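Local structure of mannitol dehydrogenase (Pseudomonas fluorescens, 1LJ8) at residues A[126-131]-A[185-190]; A[193-198]-A[224-229]. The protein binds NAD and probably catalyses the NAD-dependent oxidation of mannitol at C2. One frame throughout, in Å; residues are numbered along the deposited sequence.

Contact 1: A[126-131]-A[185-190]; sequences IVSLTI and TVMSCD. With NAD (nicotinamide-adenine-dinucleotide), chain B.
Val127 and Val186 pair in register between two parallel strands, 126-129 and 185-188, whose axes approach to 4.6 Å at 19°. Four backbone bonds run in alternation: Thr185 O accepts from Val127 N, Val127 O from Met187 N, Met187 O from Leu129 N, and Leu129 O from Cys189 N. The first is short and nearly straight (Val127 N to Thr185 O 2.8 Å, 171° at the hydrogen), whereas the bond from Leu129 N to Met187 O is more bent at the hydrogen. On one face Ile126 CG2 meets Met187 CB at 3.9 Å, and the selenomethionine at Met187, bent at its last torsion (chi3 74°), brings CE to 3.6 Å from Ser128 CB. Ser128 OG itself bonds to His31 on the adjoining strand. On the other face Leu129 CD1 rests on Val186 CG1 at 3.9 Å. Beyond the strand ends Thr130 lays CG2 against Cys189 CB. Asp190 divides its carboxylate: OD2 takes the backbone N of Ile131 at 2.8 Å through its syn lone pair and also bonds Tyr136 OH, while OD1 receives NAD O2D at 2.8 Å and the N of Thr132. These four bonds fix the carboxylate's rotation. Ile131 CG2 meanwhile lies 3.5 Å from C2A of the adenine, so the segments meet the cofactor at its nicotinamide ribose and at its adenine. Cofactor bound at the carboxyl ends of adjacent parallel strands is the hallmark of the Rossmann fold, to which this NAD site belongs.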
ATOM      1  N   ILE A 126      -8.440   7.316 -16.827  1.00 13.13           N
ATOM      2  CA  ILE A 126      -7.453   7.226 -15.739  1.00 11.91           C
ATOM      3  C   ILE A 126      -7.166   5.744 -15.529  1.00 11.02           C
ATOM      4  O   ILE A 126      -8.120   4.928 -15.505  1.00 11.56           O
ATOM      5  CB  ILE A 126      -8.032   7.757 -14.385  1.00 10.67           C
ATOM      6  CG1 ILE A 126      -8.205   9.284 -14.436  1.00 11.70           C
ATOM      7  CG2 ILE A 126      -7.054   7.401 -13.224  1.00 12.35           C
ATOM      8  CD1 ILE A 126      -9.146   9.787 -13.310  1.00 11.30           C
ATOM      9  N   VAL A 127      -5.882   5.393 -15.434  1.00 12.20           N
ATOM     10  CA  VAL A 127      -5.458   4.020 -15.061  1.00 11.25           C
ATOM     11  C   VAL A 127      -4.837   4.252 -13.655  1.00 11.01           C
ATOM     12  O   VAL A 127      -3.808   4.930 -13.520  1.00 11.77           O
ATOM     13  CB  VAL A 127      -4.379   3.427 -16.017  1.00 11.02           C
ATOM     14  CG1 VAL A 127      -3.887   2.032 -15.463  1.00 11.75           C
ATOM     15  CG2 VAL A 127      -5.029   3.198 -17.400  1.00 13.49           C
ATOM     16  N   SER A 128      -5.497   3.728 -12.621  1.00 11.38           N
ATOM     17  CA  SER A 128      -5.016   3.879 -11.266  1.00 11.72           C
ATOM     18  C   SER A 128      -4.340   2.600 -10.788  1.00 11.61           C
ATOM     19  O   SER A 128      -4.589   1.494 -11.307  1.00 11.85           O
ATOM     20  CB  SER A 128      -6.156   4.285 -10.335  1.00 12.99           C
ATOM     21  OG  SER A 128      -7.254   3.403 -10.485  1.00 12.13           O
ATOM     22  N   LEU A 129      -3.492   2.757  -9.768  1.00 11.74           N
ATOM     23  CA  LEU A 129      -2.713   1.642  -9.267  1.00 10.05           C
ATOM     24  C   LEU A 129      -2.656   1.404  -7.763  1.00 11.28           C
ATOM     25  O   LEU A 129      -2.472   2.355  -6.995  1.00 12.12           O
ATOM     26  CB  LEU A 129      -1.216   1.824  -9.689  1.00 11.18           C
ATOM     27  CG  LEU A 129      -0.841   2.243 -11.141  1.00 12.23           C
ATOM     28  CD1 LEU A 129       0.677   2.607 -11.247  1.00 12.51           C
ATOM     29  CD2 LEU A 129      -1.214   1.072 -12.098  1.00 13.11           C
ATOM     30  N   THR A 130      -2.856   0.145  -7.342  1.00  9.97           N
ATOM     31  CA  THR A 130      -2.424  -0.233  -5.978  1.00 10.41           C
ATOM     32  C   THR A 130      -1.717  -1.579  -6.288  1.00 11.76           C
ATOM     33  O   THR A 130      -2.284  -2.664  -6.139  1.00 14.66           O
ATOM     34  CB  THR A 130      -3.513  -0.413  -4.903  1.00 11.09           C
ATOM     35  OG1 THR A 130      -4.542  -1.269  -5.367  1.00 11.57           O
ATOM     36  CG2 THR A 130      -4.118   0.971  -4.526  1.00 12.40           C
ATOM     37  N   ILE A 131      -0.490  -1.472  -6.792  1.00 11.84           N
ATOM     38  CA  ILE A 131       0.300  -2.669  -7.196  1.00 13.05           C
ATOM     39  C   ILE A 131       1.372  -3.039  -6.168  1.00 13.59           C
ATOM     40  O   ILE A 131       2.239  -3.882  -6.433  1.00 13.37           O
ATOM     41  CB  ILE A 131       1.006  -2.441  -8.560  1.00 13.58           C
ATOM     42  CG1 ILE A 131       1.950  -1.209  -8.506  1.00 14.34           C
ATOM     43  CG2 ILE A 131      -0.062  -2.206  -9.639  1.00 13.28           C
ATOM     44  CD1 ILE A 131       2.830  -1.055  -9.813  1.00 13.43           C
ATOM     45  N   THR A 185      -4.387   9.357 -17.666  1.00 12.20           N
ATOM     46  CA  THR A 185      -3.496   9.739 -16.577  1.00 11.76           C
ATOM     47  C   THR A 185      -3.191   8.416 -15.856  1.00 11.01           C
ATOM     48  O   THR A 185      -4.051   7.515 -15.803  1.00 12.49           O
ATOM     49  CB  THR A 185      -4.244  10.652 -15.556  1.00 11.27           C
ATOM     50  OG1 THR A 185      -4.615  11.881 -16.191  1.00 13.03           O
ATOM     51  CG2 THR A 185      -3.377  10.949 -14.333  1.00 11.78           C
ATOM     52  N   VAL A 186      -1.983   8.267 -15.342  1.00 11.32           N
ATOM     53  CA  VAL A 186      -1.635   7.087 -14.535  1.00 12.46           C
ATOM     54  C   VAL A 186      -1.555   7.626 -13.100  1.00 13.04           C
ATOM     55  O   VAL A 186      -0.726   8.492 -12.771  1.00 12.99           O
ATOM     56  CB  VAL A 186      -0.313   6.443 -14.921  1.00 11.82           C
ATOM     57  CG1 VAL A 186      -0.126   5.138 -14.077  1.00 12.75           C
ATOM     58  CG2 VAL A 186      -0.367   6.012 -16.388  1.00 14.14           C
HETATM   59  N   MSE A 187      -2.444   7.096 -12.264  1.00 11.59           N
HETATM   60  CA  MSE A 187      -2.623   7.570 -10.891  1.00 10.76           C
HETATM   61  C   MSE A 187      -2.221   6.555  -9.837  1.00 11.40           C
HETATM   62  O   MSE A 187      -3.016   5.694  -9.475  1.00 11.36           O
HETATM   63  CB  MSE A 187      -4.123   7.969 -10.748  1.00 11.09           C
HETATM   64  CG  MSE A 187      -4.451   8.770  -9.488  1.00 12.80           C
HETATM   65 SE   MSE A 187      -6.355   9.161  -9.316  1.00 19.57          SE
HETATM   66  CE  MSE A 187      -7.070   7.405  -8.796  1.00 14.46           C
ATOM     67  N   SER A 188      -1.013   6.691  -9.283  1.00 10.20           N
ATOM     68  CA  SER A 188      -0.534   5.742  -8.260  1.00 10.49           C
ATOM     69  C   SER A 188      -1.206   6.012  -6.914  1.00 12.30           C
ATOM     70  O   SER A 188      -1.280   7.158  -6.478  1.00 12.97           O
ATOM     71  CB  SER A 188       0.982   5.907  -8.030  1.00  9.79           C
ATOM     72  OG  SER A 188       1.380   5.014  -6.978  1.00 11.86           O
ATOM     73  N   CYS A 189      -1.676   4.953  -6.276  1.00 11.94           N
ATOM     74  CA  CYS A 189      -2.274   5.074  -4.938  1.00 11.80           C
ATOM     75  C   CYS A 189      -1.493   4.157  -3.995  1.00 12.06           C
ATOM     76  O   CYS A 189      -2.040   3.637  -3.011  1.00 12.70           O
ATOM     77  CB  CYS A 189      -3.761   4.675  -4.967  1.00 10.06           C
ATOM     78  SG  CYS A 189      -4.715   5.801  -5.991  1.00 12.70           S
ATOM     79  N   ASP A 190      -0.207   3.951  -4.287  1.00 11.19           N
ATOM     80  CA  ASP A 190       0.638   3.144  -3.402  1.00 11.49           C
ATOM     81  C   ASP A 190       1.468   3.991  -2.433  1.00 11.62           C
ATOM     82  O   ASP A 190       1.675   5.185  -2.648  1.00 11.62           O
ATOM     83  CB  ASP A 190       1.587   2.247  -4.232  1.00 10.93           C
ATOM     84  CG  ASP A 190       0.841   1.063  -4.881  1.00 10.16           C
ATOM     85  OD1 ASP A 190       0.334   0.222  -4.087  1.00 11.44           O
ATOM     86  OD2 ASP A 190       0.797   0.967  -6.160  1.00 12.44           O
TER
HETATM   87  PA  NAD B1500      -4.092  -6.527  -1.007  1.00 13.45           P
HETATM   88  O1A NAD B1500      -3.195  -7.594  -0.643  1.00 14.98           O
HETATM   89  O2A NAD B1500      -5.540  -6.525  -0.651  1.00 12.44           O
HETATM   90  O5B NAD B1500      -4.073  -6.305  -2.587  1.00 14.96           O
HETATM   91  C5B NAD B1500      -2.799  -6.095  -3.272  1.00 16.33           C
HETATM   92  C4B NAD B1500      -3.270  -6.083  -4.741  1.00 17.10           C
HETATM   93  O4B NAD B1500      -2.063  -5.819  -5.570  1.00 17.37           O
HETATM   94  C3B NAD B1500      -3.767  -7.457  -5.316  1.00 16.09           C
HETATM   95  O3B NAD B1500      -4.808  -7.143  -6.259  1.00 16.04           O
HETATM   96  C2B NAD B1500      -2.504  -8.039  -5.967  1.00 18.74           C
HETATM   97  O2B NAD B1500      -2.787  -9.012  -6.965  1.00 20.22           O
HETATM   98  C1B NAD B1500      -1.909  -6.793  -6.595  1.00 16.89           C
HETATM   99  N9A NAD B1500      -0.518  -6.866  -6.910  1.00 16.81           N
HETATM  100  C8A NAD B1500       0.568  -7.280  -6.163  1.00 16.37           C
HETATM  101  N7A NAD B1500       1.703  -7.153  -6.812  1.00 16.65           N
HETATM  102  C5A NAD B1500       1.331  -6.630  -8.041  1.00 16.72           C
HETATM  103  C6A NAD B1500       2.136  -6.275  -9.130  1.00 15.10           C
HETATM  104  N6A NAD B1500       3.466  -6.364  -9.181  1.00 17.97           N
HETATM  105  N1A NAD B1500       1.508  -5.782 -10.265  1.00 15.92           N
HETATM  106  C2A NAD B1500       0.123  -5.635 -10.321  1.00 17.07           C
HETATM  107  N3A NAD B1500      -0.694  -5.960  -9.245  1.00 18.60           N
HETATM  108  C4A NAD B1500      -0.026  -6.461  -8.124  1.00 17.29           C
HETATM  109  O3  NAD B1500      -3.412  -5.199  -0.466  1.00 12.18           O
HETATM  110  PN  NAD B1500      -4.035  -3.778  -0.047  1.00 12.57           P
HETATM  111  O1N NAD B1500      -4.300  -3.780   1.395  1.00 13.89           O
HETATM  112  O2N NAD B1500      -5.160  -3.514  -0.949  1.00 13.14           O
HETATM  113  O5D NAD B1500      -2.820  -2.797  -0.270  1.00 11.96           O
HETATM  114  C5D NAD B1500      -2.379  -2.599  -1.607  1.00 11.80           C
HETATM  115  C4D NAD B1500      -1.547  -1.393  -1.574  1.00 12.93           C
HETATM  116  O4D NAD B1500      -2.283  -0.173  -1.345  1.00 12.22           O
HETATM  117  C3D NAD B1500      -0.340  -1.345  -0.569  1.00 13.01           C
HETATM  118  O3D NAD B1500       0.761  -2.133  -1.005  1.00 11.71           O
HETATM  119  C2D NAD B1500      -0.082   0.140  -0.406  1.00 11.01           C
HETATM  120  O2D NAD B1500       0.831   0.619  -1.384  1.00 10.34           O
HETATM  121  C1D NAD B1500      -1.491   0.764  -0.564  1.00 12.25           C
HETATM  122  N1N NAD B1500      -2.162   1.087   0.711  1.00 11.57           N
HETATM  123  C2N NAD B1500      -2.738   0.146   1.584  1.00 10.99           C
HETATM  124  C3N NAD B1500      -3.241   0.599   2.776  1.00 13.12           C
HETATM  125  C7N NAD B1500      -3.841  -0.424   3.758  1.00 13.05           C
HETATM  126  O7N NAD B1500      -4.097  -0.021   4.903  1.00 10.18           O
HETATM  127  N7N NAD B1500      -3.998  -1.687   3.422  1.00 10.98           N
HETATM  128  C4N NAD B1500      -3.164   2.029   3.146  1.00 13.42           C
HETATM  129  C5N NAD B1500      -2.601   2.947   2.208  1.00 12.27           C
HETATM  130  C6N NAD B1500      -2.082   2.493   0.962  1.00 10.18           C

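Contact 2: A[193-198]-A[224-229]; sequences PHNGAV and FPNAMV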
ATOM      1  N   PRO A 193       7.056   7.527  -1.155  1.00 15.40           N
ATOM      2  CA  PRO A 193       7.144   8.963  -0.857  1.00 15.69           C
ATOM      3  C   PRO A 193       6.677   9.898  -2.000  1.00 15.65           C
ATOM      4  O   PRO A 193       5.924  10.868  -1.782  1.00 16.74           O
ATOM      5  CB  PRO A 193       8.620   9.124  -0.517  1.00 15.17           C
ATOM      6  CG  PRO A 193       8.942   7.848   0.203  1.00 16.58           C
ATOM      7  CD  PRO A 193       8.231   6.794  -0.635  1.00 14.86           C
ATOM      8  N   HIS A 194       7.187   9.666  -3.205  1.00 14.17           N
ATOM      9  CA  HIS A 194       6.781  10.461  -4.356  1.00 13.30           C
ATOM     10  C   HIS A 194       6.197   9.416  -5.330  1.00 13.23           C
ATOM     11  O   HIS A 194       6.814   9.091  -6.344  1.00 13.40           O
ATOM     12  CB  HIS A 194       7.998  11.143  -5.020  1.00 15.75           C
ATOM     13  CG  HIS A 194       8.717  12.120  -4.126  1.00 18.84           C
ATOM     14  ND1 HIS A 194       9.886  12.752  -4.513  1.00 19.65           N
ATOM     15  CD2 HIS A 194       8.487  12.500  -2.841  1.00 18.42           C
ATOM     16  CE1 HIS A 194      10.354  13.465  -3.495  1.00 21.64           C
ATOM     17  NE2 HIS A 194       9.527  13.330  -2.470  1.00 16.82           N
ATOM     18  N   ASN A 195       4.998   8.922  -5.037  1.00 13.61           N
ATOM     19  CA  ASN A 195       4.438   7.853  -5.876  1.00 13.82           C
ATOM     20  C   ASN A 195       4.220   8.197  -7.344  1.00 13.71           C
ATOM     21  O   ASN A 195       4.467   7.339  -8.221  1.00 14.41           O
ATOM     22  CB  ASN A 195       3.184   7.262  -5.241  1.00 13.51           C
ATOM     23  CG  ASN A 195       2.196   8.309  -4.763  1.00 15.59           C
ATOM     24  OD1 ASN A 195       2.118   9.428  -5.281  1.00 14.72           O
ATOM     25  ND2 ASN A 195       1.399   7.927  -3.758  1.00 17.23           N
ATOM     26  N   GLY A 196       3.788   9.423  -7.637  1.00 13.32           N
ATOM     27  CA  GLY A 196       3.635   9.788  -9.038  1.00 12.58           C
ATOM     28  C   GLY A 196       5.008   9.868  -9.728  1.00 13.08           C
ATOM     29  O   GLY A 196       5.164   9.376 -10.841  1.00 12.24           O
ATOM     30  N   ALA A 197       5.984  10.518  -9.104  1.00 14.09           N
ATOM     31  CA  ALA A 197       7.308  10.635  -9.734  1.00 14.28           C
ATOM     32  C   ALA A 197       7.935   9.257  -9.980  1.00 15.89           C
ATOM     33  O   ALA A 197       8.619   9.060 -11.011  1.00 13.84           O
ATOM     34  CB  ALA A 197       8.259  11.479  -8.865  1.00 16.60           C
ATOM     35  N   VAL A 198       7.729   8.323  -9.044  1.00 12.54           N
ATOM     36  CA  VAL A 198       8.283   6.966  -9.193  1.00 12.65           C
ATOM     37  C   VAL A 198       7.585   6.264 -10.376  1.00 13.47           C
ATOM     38  O   VAL A 198       8.268   5.621 -11.215  1.00 12.81           O
ATOM     39  CB  VAL A 198       8.116   6.131  -7.887  1.00 13.53           C
ATOM     40  CG1 VAL A 198       8.567   4.642  -8.114  1.00 13.86           C
ATOM     41  CG2 VAL A 198       9.045   6.705  -6.779  1.00 14.06           C
ATOM     42  N   PHE A 224       1.315  12.037 -14.149  1.00 13.64           N
ATOM     43  CA  PHE A 224       1.585  11.090 -13.068  1.00 13.10           C
ATOM     44  C   PHE A 224       1.486  11.850 -11.752  1.00 11.92           C
ATOM     45  O   PHE A 224       2.493  12.142 -11.124  1.00 13.53           O
ATOM     46  CB  PHE A 224       3.015  10.554 -13.231  1.00 13.30           C
ATOM     47  CG  PHE A 224       3.259   9.880 -14.568  1.00 14.27           C
ATOM     48  CD1 PHE A 224       3.740  10.609 -15.662  1.00 15.26           C
ATOM     49  CD2 PHE A 224       3.049   8.503 -14.707  1.00 13.90           C
ATOM     50  CE1 PHE A 224       4.028   9.978 -16.900  1.00 15.68           C
ATOM     51  CE2 PHE A 224       3.335   7.828 -15.956  1.00 14.49           C
ATOM     52  CZ  PHE A 224       3.831   8.592 -17.051  1.00 14.50           C
ATOM     53  N   PRO A 225       0.255  12.172 -11.337  1.00 11.30           N
ATOM     54  CA  PRO A 225       0.084  12.921 -10.084  1.00 12.85           C
ATOM     55  C   PRO A 225       0.606  12.214  -8.840  1.00 12.35           C
ATOM     56  O   PRO A 225       0.476  10.995  -8.698  1.00 12.03           O
ATOM     57  CB  PRO A 225      -1.441  13.176 -10.024  1.00 10.94           C
ATOM     58  CG  PRO A 225      -2.014  11.938 -10.754  1.00 12.06           C
ATOM     59  CD  PRO A 225      -1.030  11.808 -11.949  1.00 11.65           C
ATOM     60  N   ASN A 226       1.266  12.963  -7.953  1.00 11.05           N
ATOM     61  CA  ASN A 226       1.649  12.354  -6.702  1.00 11.29           C
ATOM     62  C   ASN A 226       0.437  12.489  -5.802  1.00 10.76           C
ATOM     63  O   ASN A 226      -0.409  13.348  -6.028  1.00 11.57           O
ATOM     64  CB  ASN A 226       2.806  13.096  -6.024  1.00 12.83           C
ATOM     65  CG  ASN A 226       4.086  12.987  -6.825  1.00 14.40           C
ATOM     66  OD1 ASN A 226       4.720  11.914  -6.886  1.00 12.79           O
ATOM     67  ND2 ASN A 226       4.481  14.091  -7.457  1.00 18.30           N
ATOM     68  N   ALA A 227       0.373  11.634  -4.785  1.00 11.38           N
ATOM     69  CA  ALA A 227      -0.730  11.704  -3.826  1.00 12.42           C
ATOM     70  C   ALA A 227      -0.326  11.195  -2.469  1.00 13.51           C
ATOM     71  O   ALA A 227       0.607  10.419  -2.332  1.00 15.10           O
ATOM     72  CB  ALA A 227      -1.952  10.832  -4.320  1.00 12.35           C
HETATM   73  N   MSE A 228      -1.070  11.652  -1.464  1.00 14.39           N
HETATM   74  CA  MSE A 228      -0.948  11.094  -0.152  1.00 13.56           C
HETATM   75  C   MSE A 228      -2.283  10.349   0.018  1.00 13.66           C
HETATM   76  O   MSE A 228      -3.349  10.981  -0.054  1.00 14.33           O
HETATM   77  CB  MSE A 228      -0.900  12.166   0.907  1.00 18.46           C
HETATM   78  CG  MSE A 228      -0.439  11.488   2.138  1.00 21.24           C
HETATM   79 SE   MSE A 228      -1.879  11.343   3.274  1.00 43.77          SE
HETATM   80  CE  MSE A 228      -1.043  12.776   3.983  1.00  1.66           C
ATOM     81  N   VAL A 229      -2.244   9.032   0.208  1.00 13.96           N
ATOM     82  CA  VAL A 229      -3.473   8.251   0.344  1.00 13.38           C
ATOM     83  C   VAL A 229      -3.453   7.617   1.713  1.00 14.47           C
ATOM     84  O   VAL A 229      -2.435   7.038   2.122  1.00 16.98           O
ATOM     85  CB  VAL A 229      -3.560   7.190  -0.789  1.00 14.07           C
ATOM     86  CG1 VAL A 229      -3.587   7.965  -2.162  1.00 14.03           C
ATOM     87  CG2 VAL A 229      -2.379   6.198  -0.719  1.00 11.85           C
TER
HETATM   88  O   HOH W   1       3.392  11.249  -3.257  1.00 24.66           O
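Gly196, in the first turn of helix 195-210, passes its backbone close over Asn226, just ahead of strand 227-230, with the two CA atoms 4.0 Å apart. Here, in the Rossmann domain, a helix N-terminus meets the start of a strand: His194 is the N-cap residue of the helix, and Asn226 OD1, from the other segment, accepts from amides of the first turn. Asn226 CG stands anti to its own carbonyl carbon, which carries OD1 to Ala197 N at 2.9 Å with 153° at the hydrogen; the donor is tilted out of the amide carbonyl plane. A second bond to the same oxygen, from Gly196 N, is weak because its angle is only 117°. The other end of the Asn226 amide, ND2, is taken by Glu267. Asn195 replies in the opposite direction. With chi1 at 48°, its amide lies alongside the strand and bonds both polar backbone atoms of Ala227: OD1 accepts Ala227 N in the carbonyl plane, on a lone pair, and ND2 donates to Ala227 O at 3.0 Å, tilted from the Asn195 amide plane. Two asparagines, one from each segment, thus knit helix start to strand start. The backbones of the two segments can come this close at Gly196, where a CB would collide with Phe224 O and Pro225 O: its CA approaches Phe224 O to 3.3 Å and Pro225 O to 3.4 Å, both as CA-H...O contacts. Phe224 CB lies 3.4 Å from Gly196 O.

Overall arrangement
Contacts 1 and 2 follow in series along the chain, their centres about 9 Å apart on the same side of the chain's centre, and both lie in the Rossmann domain. Strand 185-188, outermost in the seven-stranded mixed sheet, is followed in the chain, after a short loop, by helix 195-210 of contact 2, whose partner strand 227-230 belongs to a separate three-stranded sheet. The two contacts touch physically: Asn195 ND2 lies 3.0 Å from Asp190 O, a probable hydrogen bond, and Pro225 CD packs 3.4 Å from Val186 O. Contact 2 therefore ties the smaller sheet to the segment carrying Asp190, one of the residues that bind NAD.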